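Local atomic coordinates of thymidylate synthase (Enterobacteria phage T4, PDB entry 1TIS), a protein that catalyses the reductive methylation of dUMP to dTMP, using 5,10-methylenetetrahydrofolate as donor of both the carbon and the reducing equivalents. Residues L38-P43 with A192-H196; A51-C55 with F186-S190; G167-W173 with L204-I210; Q172-V178 with F211-H217. All blocks are in the same frame, centred on the assembly; numbering follows the deposited sequence.

Interaction 1. Residues L38-P43 with A192-H196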
loop_
_atom_site.group_PDB
_atom_site.type_symbol
_atom_site.label_atom_id
_atom_site.label_comp_id
_atom_site.label_asym_id
_atom_site.label_seq_id
_atom_site.Cartn_x
_atom_site.Cartn_y
_atom_site.Cartn_z
ATOM N N LEU A 38 -3.630 -13.929 14.638
ATOM C CA LEU A 38 -3.804 -13.533 16.025
ATOM C C LEU A 38 -4.546 -14.595 16.836
ATOM O O LEU A 38 -4.544 -14.561 18.079
ATOM C CB LEU A 38 -4.551 -12.218 16.095
ATOM C CG LEU A 38 -3.755 -10.992 15.671
ATOM C CD1 LEU A 38 -3.616 -10.873 14.169
ATOM C CD2 LEU A 38 -4.507 -9.789 16.139
ATOM N N THR A 39 -5.172 -15.538 16.090
ATOM C CA THR A 39 -5.889 -16.700 16.615
ATOM C C THR A 39 -4.909 -17.588 17.367
ATOM O O THR A 39 -5.233 -18.160 18.413
ATOM C CB THR A 39 -6.564 -17.573 15.484
ATOM O OG1 THR A 39 -6.126 -17.137 14.185
ATOM C CG2 THR A 39 -8.074 -17.527 15.650
ATOM N N LYS A 40 -3.694 -17.690 16.836
ATOM C CA LYS A 40 -2.685 -18.466 17.498
ATOM C C LYS A 40 -1.813 -17.577 18.396
ATOM O O LYS A 40 -0.592 -17.762 18.523
ATOM C CB LYS A 40 -1.894 -19.198 16.411
ATOM C CG LYS A 40 -2.055 -20.686 16.672
ATOM C CD LYS A 40 -1.367 -21.046 18.006
ATOM C CE LYS A 40 -1.935 -22.286 18.688
ATOM N NZ LYS A 40 -3.264 -22.050 19.227
ATOM N N GLY A 41 -2.447 -16.591 19.040
ATOM C CA GLY A 41 -1.758 -15.762 20.000
ATOM C C GLY A 41 -1.523 -14.341 19.530
ATOM O O GLY A 41 -1.661 -13.981 18.354
ATOM N N PHE A 42 -1.148 -13.511 20.500
ATOM C CA PHE A 42 -0.934 -12.104 20.232
ATOM C C PHE A 42 0.461 -11.858 19.696
ATOM O O PHE A 42 1.380 -11.866 20.511
ATOM C CB PHE A 42 -1.182 -11.374 21.546
ATOM C CG PHE A 42 -0.968 -9.884 21.543
ATOM C CD1 PHE A 42 -1.912 -9.056 20.976
ATOM C CD2 PHE A 42 0.169 -9.391 22.127
ATOM C CE1 PHE A 42 -1.713 -7.697 20.993
ATOM C CE2 PHE A 42 0.365 -8.041 22.143
ATOM C CZ PHE A 42 -0.568 -7.195 21.580
ATOM N N PRO A 43 0.743 -11.552 18.435
ATOM C CA PRO A 43 2.084 -11.592 17.904
ATOM C C PRO A 43 3.099 -10.637 18.529
ATOM O O PRO A 43 4.274 -10.829 18.210
ATOM C CB PRO A 43 1.866 -11.342 16.444
ATOM C CG PRO A 43 0.798 -10.275 16.445
ATOM C CD PRO A 43 -0.143 -10.859 17.499
ATOM N N ALA A 192 -2.051 -4.746 15.559
ATOM C CA ALA A 192 -2.564 -5.929 16.266
ATOM C C ALA A 192 -3.667 -5.518 17.241
ATOM O O ALA A 192 -4.745 -6.138 17.295
ATOM C CB ALA A 192 -1.467 -6.565 17.076
ATOM N N THR A 193 -3.408 -4.445 18.018
ATOM C CA THR A 193 -4.386 -3.870 18.920
ATOM C C THR A 193 -5.447 -3.282 18.001
ATOM O O THR A 193 -6.595 -3.685 18.223
ATOM C CB THR A 193 -3.745 -2.799 19.810
ATOM O OG1 THR A 193 -2.575 -3.376 20.377
ATOM C CG2 THR A 193 -4.613 -2.379 20.981
ATOM N N LEU A 194 -5.215 -2.472 16.943
ATOM C CA LEU A 194 -6.311 -2.005 16.064
ATOM C C LEU A 194 -7.211 -3.089 15.466
ATOM O O LEU A 194 -8.420 -2.859 15.322
ATOM C CB LEU A 194 -5.828 -1.207 14.847
ATOM C CG LEU A 194 -6.245 0.269 14.596
ATOM C CD1 LEU A 194 -6.591 0.401 13.124
ATOM C CD2 LEU A 194 -7.459 0.693 15.396
ATOM N N VAL A 195 -6.752 -4.302 15.124
ATOM C CA VAL A 195 -7.691 -5.294 14.616
ATOM C C VAL A 195 -8.428 -5.851 15.818
ATOM O O VAL A 195 -9.510 -6.400 15.674
ATOM C CB VAL A 195 -6.924 -6.370 13.823
ATOM C CG1 VAL A 195 -5.963 -7.047 14.712
ATOM C CG2 VAL A 195 -7.863 -7.443 13.289
ATOM N N HIS A 196 -7.912 -5.740 17.036
ATOM C CA HIS A 196 -8.685 -6.141 18.210
ATOM C C HIS A 196 -9.865 -5.226 18.531
ATOM O O HIS A 196 -11.011 -5.655 18.693
ATOM C CB HIS A 196 -7.780 -6.203 19.438
ATOM C CG HIS A 196 -7.161 -7.572 19.517
ATOM N ND1 HIS A 196 -6.148 -8.021 18.807
ATOM C CD2 HIS A 196 -7.630 -8.580 20.326
ATOM C CE1 HIS A 196 -5.988 -9.266 19.146
ATOM N NE2 HIS A 196 -6.876 -9.595 20.053
#

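Interaction 2. Residues A51-C55 with F186-S190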
loop_
_atom_site.group_PDB
_atom_site.type_symbol
_atom_site.label_atom_id
_atom_site.label_comp_id
_atom_site.label_asym_id
_atom_site.label_seq_id
_atom_site.Cartn_x
_atom_site.Cartn_y
_atom_site.Cartn_z
ATOM N N ALA A 51 8.268 -0.813 25.413
ATOM C CA ALA A 51 7.500 0.250 26.013
ATOM C C ALA A 51 6.191 0.244 25.236
ATOM O O ALA A 51 5.924 0.951 24.280
ATOM C CB ALA A 51 8.214 1.569 25.860
ATOM N N TRP A 52 5.333 -0.649 25.686
ATOM C CA TRP A 52 4.098 -0.965 25.051
ATOM C C TRP A 52 3.069 0.033 25.526
ATOM O O TRP A 52 2.342 0.538 24.691
ATOM C CB TRP A 52 3.862 -2.434 25.417
ATOM C CG TRP A 52 2.521 -3.028 25.023
ATOM C CD1 TRP A 52 2.201 -3.625 23.811
ATOM C CD2 TRP A 52 1.473 -2.975 25.881
ATOM N NE1 TRP A 52 0.921 -3.945 23.913
ATOM C CE2 TRP A 52 0.455 -3.570 25.132
ATOM C CE3 TRP A 52 1.345 -2.478 27.166
ATOM C CZ2 TRP A 52 -0.787 -3.675 25.715
ATOM C CZ3 TRP A 52 0.106 -2.588 27.727
ATOM C CH2 TRP A 52 -0.930 -3.175 27.006
ATOM N N LYS A 53 2.932 0.389 26.802
ATOM C CA LYS A 53 2.019 1.444 27.321
ATOM C C LYS A 53 1.971 2.765 26.507
ATOM O O LYS A 53 0.931 3.411 26.349
ATOM C CB LYS A 53 2.401 1.830 28.762
ATOM C CG LYS A 53 3.186 0.857 29.698
ATOM C CD LYS A 53 4.711 0.710 29.503
ATOM C CE LYS A 53 5.430 2.028 29.122
ATOM N NZ LYS A 53 5.229 3.132 30.058
ATOM N N ALA A 54 3.135 3.196 25.987
ATOM C CA ALA A 54 3.259 4.346 25.101
ATOM C C ALA A 54 2.921 3.981 23.668
ATOM O O ALA A 54 2.684 4.854 22.843
ATOM C CB ALA A 54 4.659 4.894 25.040
ATOM N N CYS A 55 2.952 2.717 23.289
ATOM C CA CYS A 55 2.457 2.302 21.991
ATOM C C CYS A 55 0.916 2.297 21.954
ATOM O O CYS A 55 0.282 2.665 20.950
ATOM C CB CYS A 55 3.025 0.935 21.695
ATOM S SG CYS A 55 2.058 0.264 20.338
ATOM N N PHE A 186 7.240 -1.907 17.542
ATOM C CA PHE A 186 6.173 -1.009 17.992
ATOM C C PHE A 186 5.021 -1.023 16.979
ATOM O O PHE A 186 3.851 -0.863 17.339
ATOM C CB PHE A 186 6.792 0.365 18.148
ATOM C CG PHE A 186 5.979 1.540 18.746
ATOM C CD1 PHE A 186 5.149 2.334 17.926
ATOM C CD2 PHE A 186 6.167 1.927 20.079
ATOM C CE1 PHE A 186 4.538 3.478 18.423
ATOM C CE2 PHE A 186 5.556 3.070 20.569
ATOM C CZ PHE A 186 4.748 3.841 19.746
ATOM N N ASN A 187 5.270 -1.260 15.685
ATOM C CA ASN A 187 4.211 -1.340 14.675
ATOM C C ASN A 187 3.409 -2.607 14.552
ATOM O O ASN A 187 2.215 -2.523 14.278
ATOM C CB ASN A 187 4.766 -1.055 13.342
ATOM C CG ASN A 187 4.951 0.426 13.248
ATOM O OD1 ASN A 187 5.988 0.928 12.800
ATOM N ND2 ASN A 187 3.928 1.168 13.672
ATOM N N ILE A 188 4.006 -3.776 14.756
ATOM C CA ILE A 188 3.309 -5.052 14.799
ATOM C C ILE A 188 2.199 -4.852 15.852
ATOM O O ILE A 188 0.999 -4.916 15.561
ATOM C CB ILE A 188 4.337 -6.202 15.223
ATOM C CG1 ILE A 188 5.574 -6.378 14.289
ATOM C CG2 ILE A 188 3.575 -7.520 15.133
ATOM C CD1 ILE A 188 6.655 -7.435 14.677
ATOM N N ALA A 189 2.601 -4.475 17.083
ATOM C CA ALA A 189 1.678 -4.264 18.190
ATOM C C ALA A 189 0.590 -3.231 17.827
ATOM O O ALA A 189 -0.570 -3.657 17.853
ATOM C CB ALA A 189 2.468 -3.813 19.449
ATOM N N SER A 190 0.832 -1.957 17.422
ATOM C CA SER A 190 -0.208 -0.981 17.106
ATOM C C SER A 190 -1.322 -1.492 16.218
ATOM O O SER A 190 -2.480 -1.395 16.643
ATOM C CB SER A 190 0.422 0.231 16.457
ATOM O OG SER A 190 0.219 1.448 17.188
#

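Interaction 3. Residues G167-W173 with L204-I210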
loop_
_atom_site.group_PDB
_atom_site.type_symbol
_atom_site.label_atom_id
_atom_site.label_comp_id
_atom_site.label_asym_id
_atom_site.label_seq_id
_atom_site.Cartn_x
_atom_site.Cartn_y
_atom_site.Cartn_z
ATOM N N GLY A 167 -16.240 -14.397 9.490
ATOM C CA GLY A 167 -16.132 -14.269 10.929
ATOM C C GLY A 167 -14.790 -13.788 11.433
ATOM O O GLY A 167 -14.548 -13.720 12.638
ATOM N N TYR A 168 -13.875 -13.458 10.537
ATOM C CA TYR A 168 -12.634 -12.863 10.983
ATOM C C TYR A 168 -12.448 -11.516 10.260
ATOM O O TYR A 168 -13.070 -11.207 9.227
ATOM C CB TYR A 168 -11.484 -13.814 10.698
ATOM C CG TYR A 168 -11.580 -15.178 11.371
ATOM C CD1 TYR A 168 -12.241 -16.197 10.712
ATOM C CD2 TYR A 168 -10.932 -15.457 12.564
ATOM C CE1 TYR A 168 -12.250 -17.489 11.207
ATOM C CE2 TYR A 168 -10.932 -16.752 13.063
ATOM C CZ TYR A 168 -11.588 -17.773 12.379
ATOM O OH TYR A 168 -11.539 -19.105 12.809
ATOM N N LEU A 169 -11.667 -10.674 10.908
ATOM C CA LEU A 169 -11.360 -9.359 10.404
ATOM C C LEU A 169 -9.896 -9.424 10.096
ATOM O O LEU A 169 -9.139 -10.003 10.875
ATOM C CB LEU A 169 -11.586 -8.317 11.460
ATOM C CG LEU A 169 -11.267 -6.898 11.132
ATOM C CD1 LEU A 169 -12.159 -6.402 10.001
ATOM C CD2 LEU A 169 -11.442 -6.100 12.391
ATOM N N ASP A 170 -9.440 -8.863 9.007
ATOM C CA ASP A 170 -8.033 -8.953 8.716
ATOM C C ASP A 170 -7.551 -7.535 8.464
ATOM O O ASP A 170 -8.371 -6.766 7.939
ATOM C CB ASP A 170 -7.830 -9.826 7.481
ATOM C CG ASP A 170 -8.444 -11.231 7.494
ATOM O OD1 ASP A 170 -8.473 -11.901 8.529
ATOM O OD2 ASP A 170 -8.882 -11.664 6.430
ATOM N N LEU A 171 -6.324 -7.128 8.827
ATOM C CA LEU A 171 -5.876 -5.792 8.503
ATOM C C LEU A 171 -4.546 -5.905 7.805
ATOM O O LEU A 171 -3.758 -6.791 8.133
ATOM C CB LEU A 171 -5.665 -4.915 9.749
ATOM C CG LEU A 171 -5.289 -3.423 9.499
ATOM C CD1 LEU A 171 -5.806 -2.629 10.664
ATOM C CD2 LEU A 171 -3.795 -3.196 9.355
ATOM N N GLN A 172 -4.205 -5.010 6.888
ATOM C CA GLN A 172 -2.891 -5.007 6.245
ATOM C C GLN A 172 -2.345 -3.584 6.069
ATOM O O GLN A 172 -2.953 -2.757 5.409
ATOM C CB GLN A 172 -2.997 -5.712 4.879
ATOM C CG GLN A 172 -1.768 -5.460 4.058
ATOM C CD GLN A 172 -1.794 -6.212 2.777
ATOM O OE1 GLN A 172 -0.843 -6.932 2.538
ATOM N NE2 GLN A 172 -2.804 -6.167 1.932
ATOM N N TRP A 173 -1.191 -3.267 6.580
ATOM C CA TRP A 173 -0.635 -1.937 6.454
ATOM C C TRP A 173 0.434 -1.922 5.406
ATOM O O TRP A 173 1.008 -2.972 5.039
ATOM C CB TRP A 173 -0.007 -1.401 7.779
ATOM C CG TRP A 173 0.553 -2.401 8.778
ATOM C CD1 TRP A 173 -0.088 -3.555 9.212
ATOM C CD2 TRP A 173 1.780 -2.300 9.315
ATOM N NE1 TRP A 173 0.745 -4.193 10.003
ATOM C CE2 TRP A 173 1.867 -3.469 10.082
ATOM C CE3 TRP A 173 2.776 -1.378 9.214
ATOM C CZ2 TRP A 173 2.988 -3.778 10.798
ATOM C CZ3 TRP A 173 3.908 -1.684 9.932
ATOM C CH2 TRP A 173 4.013 -2.857 10.702
ATOM N N LEU A 204 -16.429 -9.315 15.474
ATOM C CA LEU A 204 -15.850 -10.281 14.616
ATOM C C LEU A 204 -14.678 -10.803 15.428
ATOM O O LEU A 204 -14.231 -10.229 16.430
ATOM C CB LEU A 204 -15.442 -9.584 13.311
ATOM C CG LEU A 204 -16.443 -8.795 12.420
ATOM C CD1 LEU A 204 -15.972 -8.776 10.990
ATOM C CD2 LEU A 204 -17.757 -9.493 12.304
ATOM N N ILE A 205 -14.215 -11.961 14.990
ATOM C CA ILE A 205 -13.091 -12.645 15.608
ATOM C C ILE A 205 -11.924 -11.987 14.910
ATOM O O ILE A 205 -11.859 -11.964 13.679
ATOM C CB ILE A 205 -13.080 -14.192 15.305
ATOM C CG1 ILE A 205 -14.410 -14.902 15.691
ATOM C CG2 ILE A 205 -11.879 -14.777 16.024
ATOM C CD1 ILE A 205 -15.004 -14.735 17.117
ATOM N N PRO A 206 -11.007 -11.379 15.635
ATOM C CA PRO A 206 -9.764 -10.909 15.051
ATOM C C PRO A 206 -9.098 -12.053 14.265
ATOM O O PRO A 206 -9.027 -13.205 14.702
ATOM C CB PRO A 206 -9.018 -10.397 16.270
ATOM C CG PRO A 206 -9.665 -11.070 17.468
ATOM C CD PRO A 206 -11.120 -11.087 17.064
ATOM N N GLY A 207 -8.674 -11.754 13.043
ATOM C CA GLY A 207 -8.144 -12.750 12.147
ATOM C C GLY A 207 -6.693 -12.597 11.882
ATOM O O GLY A 207 -5.903 -12.738 12.796
ATOM N N ASP A 208 -6.291 -12.306 10.676
ATOM C CA ASP A 208 -4.877 -12.334 10.379
ATOM C C ASP A 208 -4.352 -10.930 10.256
ATOM O O ASP A 208 -5.142 -10.030 9.923
ATOM C CB ASP A 208 -4.619 -13.046 9.073
ATOM C CG ASP A 208 -4.971 -14.530 9.008
ATOM O OD1 ASP A 208 -5.725 -15.053 9.845
ATOM O OD2 ASP A 208 -4.478 -15.164 8.080
ATOM N N LEU A 209 -3.037 -10.744 10.454
ATOM C CA LEU A 209 -2.403 -9.438 10.381
ATOM C C LEU A 209 -1.348 -9.523 9.309
ATOM O O LEU A 209 -0.473 -10.355 9.488
ATOM C CB LEU A 209 -1.776 -9.095 11.721
ATOM C CG LEU A 209 -1.228 -7.713 11.920
ATOM C CD1 LEU A 209 -2.323 -6.656 11.899
ATOM C CD2 LEU A 209 -0.499 -7.707 13.256
ATOM N N ILE A 210 -1.353 -8.736 8.224
ATOM C CA ILE A 210 -0.387 -8.823 7.126
ATOM C C ILE A 210 0.319 -7.507 7.019
ATOM O O ILE A 210 -0.306 -6.484 7.225
ATOM C CB ILE A 210 -1.085 -9.086 5.808
ATOM C CG1 ILE A 210 -2.128 -10.165 5.917
ATOM C CG2 ILE A 210 -0.067 -9.581 4.824
ATOM C CD1 ILE A 210 -2.946 -10.139 4.615
#

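Interaction 4. Residues Q172-V178 with F211-H217. With PO4 (phosphate ion), chain B.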
loop_
_atom_site.group_PDB
_atom_site.type_symbol
_atom_site.label_atom_id
_atom_site.label_comp_id
_atom_site.label_asym_id
_atom_site.label_seq_id
_atom_site.Cartn_x
_atom_site.Cartn_y
_atom_site.Cartn_z
ATOM N N GLN A 172 -4.205 -5.010 6.888
ATOM C CA GLN A 172 -2.891 -5.007 6.245
ATOM C C GLN A 172 -2.345 -3.584 6.069
ATOM O O GLN A 172 -2.953 -2.757 5.409
ATOM C CB GLN A 172 -2.997 -5.712 4.879
ATOM C CG GLN A 172 -1.768 -5.460 4.058
ATOM C CD GLN A 172 -1.794 -6.212 2.777
ATOM O OE1 GLN A 172 -0.843 -6.932 2.538
ATOM N NE2 GLN A 172 -2.804 -6.167 1.932
ATOM N N TRP A 173 -1.191 -3.267 6.580
ATOM C CA TRP A 173 -0.635 -1.937 6.454
ATOM C C TRP A 173 0.434 -1.922 5.406
ATOM O O TRP A 173 1.008 -2.972 5.039
ATOM C CB TRP A 173 -0.007 -1.401 7.779
ATOM C CG TRP A 173 0.553 -2.401 8.778
ATOM C CD1 TRP A 173 -0.088 -3.555 9.212
ATOM C CD2 TRP A 173 1.780 -2.300 9.315
ATOM N NE1 TRP A 173 0.745 -4.193 10.003
ATOM C CE2 TRP A 173 1.867 -3.469 10.082
ATOM C CE3 TRP A 173 2.776 -1.378 9.214
ATOM C CZ2 TRP A 173 2.988 -3.778 10.798
ATOM C CZ3 TRP A 173 3.908 -1.684 9.932
ATOM C CH2 TRP A 173 4.013 -2.857 10.702
ATOM N N TYR A 174 0.658 -0.729 4.885
ATOM C CA TYR A 174 1.824 -0.559 4.022
ATOM C C TYR A 174 2.700 0.460 4.756
ATOM O O TYR A 174 2.190 1.451 5.294
ATOM C CB TYR A 174 1.382 -0.059 2.671
ATOM C CG TYR A 174 2.509 0.057 1.689
ATOM C CD1 TYR A 174 3.423 1.099 1.792
ATOM C CD2 TYR A 174 2.589 -0.885 0.693
ATOM C CE1 TYR A 174 4.445 1.203 0.878
ATOM C CE2 TYR A 174 3.602 -0.778 -0.231
ATOM C CZ TYR A 174 4.504 0.260 -0.120
ATOM O OH TYR A 174 5.478 0.366 -1.058
ATOM N N GLN A 175 3.992 0.215 4.882
ATOM C CA GLN A 175 4.873 1.140 5.585
ATOM C C GLN A 175 5.975 1.498 4.611
ATOM O O GLN A 175 6.571 0.628 3.965
ATOM C CB GLN A 175 5.456 0.477 6.806
ATOM C CG GLN A 175 6.410 1.345 7.572
ATOM C CD GLN A 175 5.953 1.560 8.993
ATOM O OE1 GLN A 175 5.514 2.650 9.365
ATOM N NE2 GLN A 175 5.955 0.572 9.864
ATOM N N ARG A 176 6.219 2.789 4.490
ATOM C CA ARG A 176 7.195 3.351 3.589
ATOM C C ARG A 176 8.627 2.968 3.919
ATOM O O ARG A 176 9.368 2.543 3.019
ATOM C CB ARG A 176 7.081 4.853 3.619
ATOM C CG ARG A 176 7.751 5.502 2.446
ATOM C CD ARG A 176 7.757 6.975 2.668
ATOM N NE ARG A 176 8.487 7.418 3.836
ATOM C CZ ARG A 176 7.848 8.163 4.725
ATOM N NH1 ARG A 176 6.561 8.490 4.553
ATOM N NH2 ARG A 176 8.491 8.598 5.792
ATOM N N SER A 177 9.068 3.178 5.163
ATOM C CA SER A 177 10.426 2.815 5.553
ATOM C C SER A 177 10.258 2.199 6.939
ATOM O O SER A 177 9.404 2.669 7.710
ATOM C CB SER A 177 11.328 4.072 5.607
ATOM O OG SER A 177 12.679 3.836 5.176
ATOM N N VAL A 178 10.976 1.114 7.250
ATOM C CA VAL A 178 10.868 0.538 8.571
ATOM C C VAL A 178 12.226 0.320 9.160
ATOM O O VAL A 178 13.176 0.001 8.445
ATOM C CB VAL A 178 10.218 -0.835 8.637
ATOM C CG1 VAL A 178 9.189 -0.641 9.743
ATOM C CG2 VAL A 178 9.646 -1.369 7.323
ATOM N N PHE A 211 1.571 -7.429 6.633
ATOM C CA PHE A 211 2.306 -6.167 6.628
ATOM C C PHE A 211 3.047 -6.049 5.317
ATOM O O PHE A 211 3.811 -6.989 5.038
ATOM C CB PHE A 211 3.318 -6.131 7.799
ATOM C CG PHE A 211 4.609 -5.348 7.577
ATOM C CD1 PHE A 211 4.621 -3.972 7.574
ATOM C CD2 PHE A 211 5.782 -6.035 7.365
ATOM C CE1 PHE A 211 5.800 -3.285 7.355
ATOM C CE2 PHE A 211 6.958 -5.350 7.144
ATOM C CZ PHE A 211 6.973 -3.969 7.141
ATOM N N SER A 212 2.894 -4.924 4.598
ATOM C CA SER A 212 3.606 -4.777 3.350
ATOM C C SER A 212 4.723 -3.782 3.571
ATOM O O SER A 212 4.533 -2.718 4.176
ATOM C CB SER A 212 2.641 -4.312 2.308
ATOM O OG SER A 212 1.525 -5.191 2.197
ATOM N N GLY A 213 5.911 -4.078 3.087
ATOM C CA GLY A 213 7.039 -3.221 3.370
ATOM C C GLY A 213 7.592 -2.568 2.125
ATOM O O GLY A 213 7.538 -3.094 1.003
ATOM N N GLY A 214 8.063 -1.376 2.419
ATOM C CA GLY A 214 8.772 -0.630 1.432
ATOM C C GLY A 214 10.249 -0.758 1.756
ATOM O O GLY A 214 10.855 -1.834 1.623
ATOM N N ASN A 215 10.897 0.300 2.196
ATOM C CA ASN A 215 12.291 0.135 2.533
ATOM C C ASN A 215 12.519 -0.342 3.956
ATOM O O ASN A 215 12.685 0.445 4.908
ATOM C CB ASN A 215 12.974 1.429 2.321
ATOM C CG ASN A 215 14.459 1.252 2.189
ATOM O OD1 ASN A 215 15.025 1.457 1.121
ATOM N ND2 ASN A 215 15.158 0.889 3.250
ATOM N N THR A 216 12.533 -1.665 4.060
ATOM C CA THR A 216 12.888 -2.422 5.269
ATOM C C THR A 216 14.421 -2.361 5.415
ATOM O O THR A 216 15.232 -2.797 4.588
ATOM C CB THR A 216 12.386 -3.875 5.101
ATOM O OG1 THR A 216 10.959 -3.825 5.115
ATOM C CG2 THR A 216 12.864 -4.797 6.190
ATOM N N HIS A 217 14.849 -1.765 6.506
ATOM C CA HIS A 217 16.241 -1.532 6.671
ATOM C C HIS A 217 16.682 -1.784 8.105
ATOM O O HIS A 217 15.883 -1.644 9.050
ATOM C CB HIS A 217 16.455 -0.105 6.190
ATOM C CG HIS A 217 15.773 1.078 6.894
ATOM N ND1 HIS A 217 15.608 1.406 8.179
ATOM C CD2 HIS A 217 15.232 2.113 6.175
ATOM C CE1 HIS A 217 15.014 2.571 8.262
ATOM N NE2 HIS A 217 14.794 2.975 7.041
HETATM P P PO4 B . 11.974 8.643 6.290
HETATM O O1 PO4 B . 13.131 9.689 6.689
HETATM O O2 PO4 B . 12.509 7.297 6.631
HETATM O O3 PO4 B . 11.802 8.884 4.832
HETATM O O4 PO4 B . 10.887 9.112 7.165
#

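Interaction 1. Residues L38-P43 with A192-H196
P43 and A192 bring the two backbones nearest, their CA atoms 7.5 Å apart, where the loop that follows strand 33-37 passes beside helix 184-202. The main chains stay apart, and side chains fill the interval. From L38, whose CG stands anti to the carbonyl carbon (chi1 -73°), the methyl CD2 reaches the helix. There it packs 3.4 Å from V195 CG1 and meets the edge of the H196 imidazole near CE1. That ring is fixed by a bond within its own helix: H196 ND1 donates to A192 O at 2.8 Å, the oxygen lying in the ring plane. Backbone N of H196 reaches the same oxygen from the other face of the carbonyl, giving A192 O two donors. F42 covers the next stretch, its CE1 4.1 Å from A192 CB, while T193 OG1 and H196 CE1 both lie at the ring's edge. P43 adds CG against A192 CB at 4.4 Å. L209 of strand 205-219 touches both L38 and A192, and L240 touches F42 and H196. This is a buried, largely apolar loop-on-helix contact, covering one side of the long helix that connects two parallel strands in the thymidylate synthase fold.

Interaction 2. Residues A51-C55 with F186-S190
Helix 53-64 meets helix 184-202 through a cysteine sulfur-aromatic contact, C55 lying over one face of the F186 ring. The sulfur is almost centred: SG sits 4.2 Å from the centroid of the F186 ring and 2° off its normal. CB of C55 joins it on that face as a CH-pi contact, displaced toward the rim and 3.5 Å from F186 CE2. With SG of C55 trans to its amide nitrogen (chi1 165°) and the F186 ring swung out likewise (chi1 -174°), sulfur and ring face come together. In the fold, the contact lies beside the probable dUMP site: N187, next to F186, probably binds dUMP, and its OD1 accepts a hydrogen bond from Q175 NE2. C55 CA and F186 CA are 6.4 Å apart, the nearest pair of the two segments. A189 CB lies 4.2 Å from C55 SG, and S190 OG lies 3.8 Å from the same sulfur. W52 reaches A189 from farther round, the edge of its indole at CD1 being 4.4 Å from A189 CB. F186 also packs on V86 and on E58 of helix 53-64, while S190 touches L59.

Interaction 3. Residues G167-W173 with L204-I210
Y168 and I205 open a parallel strand pair, the tyrosine ring edge facing P206 O while its CD2 packs 3.7 Å from I205 CG2. Backbone bonds run up the ladder: I205 N to G167 O (3.0 Å), L169 N to I205 O and G207 N to L169 O (2.8 Å). Then the register slips by one residue, a beta bulge in which G207 and D208 stand against D170. At the slip, D208 N gives its hydrogen to D170 OD1 (3.1 Å, 170°), met on the anti side but 32° out of the carboxylate plane. I210 N to L171 O (3.1 Å) resumes the ladder, flanked by weak bonds from L171 N to D208 O and from W173 N to I210 O. Farther along, the extended Q172 chain crosses I210 and lays OE1 3.6 Å from I210 CG2. The tip of Q172 is committed elsewhere, NE2 donating to G213 O of the second subunit, whose F30 packs on D170, Q172 and I210. Outside the pair, W173 stacks on Y191 of the crossover helix 184-202. D170 OD1 and D208 OD1 are 4.4 Å apart, and D37 of strand 33-37 brings a further carboxylate near D208. R165, touching D170 and forming a long, weak ion pair with D208, would probably offset part of this repulsion, while the hydrogen bond from D208 N probably helps hold the D170 carboxylate at the bulge.

Interaction 4. Residues Q172-V178 with F211-H217
F211 can be followed from CB outward across the face of W173. CB of F211 forms a CH-pi contact over the five-membered ring, 4.1 Å from its centroid. Beyond CG, CD1 rides over the indole 3.4 Å from W173 CZ3; the two six-membered rings meet obliquely, planes at 45° and centroids 4.5 Å apart. At CE1 the F211 ring presents its edge to Q175 CB (3.8 Å), and CZ ends against V178 CG2 at 3.7 Å. Next to this aromatic pair, S212 N donates to W173 O (2.7 Å) and Q175 N to S212 O, pairing the strands in parallel register. Both chains turn at the same level, and the pairing is kept through the corner: N215 N bonds to R176 O, V178 N to N215 O and H217 N to V178 O. R176, its chain bent at chi3 (62°), sends NH2 out to a phosphate ion, 2.8 Å from PO4 O4, which lies at the guanidinium edge. R137 of the second subunit binds the same ion. R176, S177, V178 and H217 probably bind dUMP, so the ion is consistent with occupation of the nucleotide's phosphate site at the dimer interface. Q175 also touches C156, probably the nucleophile. L184 of helix 184-202 packs on W173, V178 and F211, W36 of strand 33-37 touches F211, and strand 26-30 meets N215 and H217.

How the interactions relate
Interactions 3 and 4 are successive lengths of one parallel strand pair, 168-179 with 205-219, sharing Q172 and W173, with centres about 18 Å apart. Helix 184-202 connects these strands as a beta-alpha-beta crossover, and the centres of interactions 1 and 2, both on this helix, are about 13 Å apart. Interaction 2 is nested within the chain loop closed by interaction 1, whereas both alternate in sequence with the strand contacts. Interactions 1 and 3, centres about 8 Å apart, are joined by a probable hydrogen bond between L38 N and G207 O. Interaction 2 reaches the strands through N187, packed against W173. Interaction 4, with N187, lies at the probable dUMP site; interactions 3 and 4 both touch the second subunit.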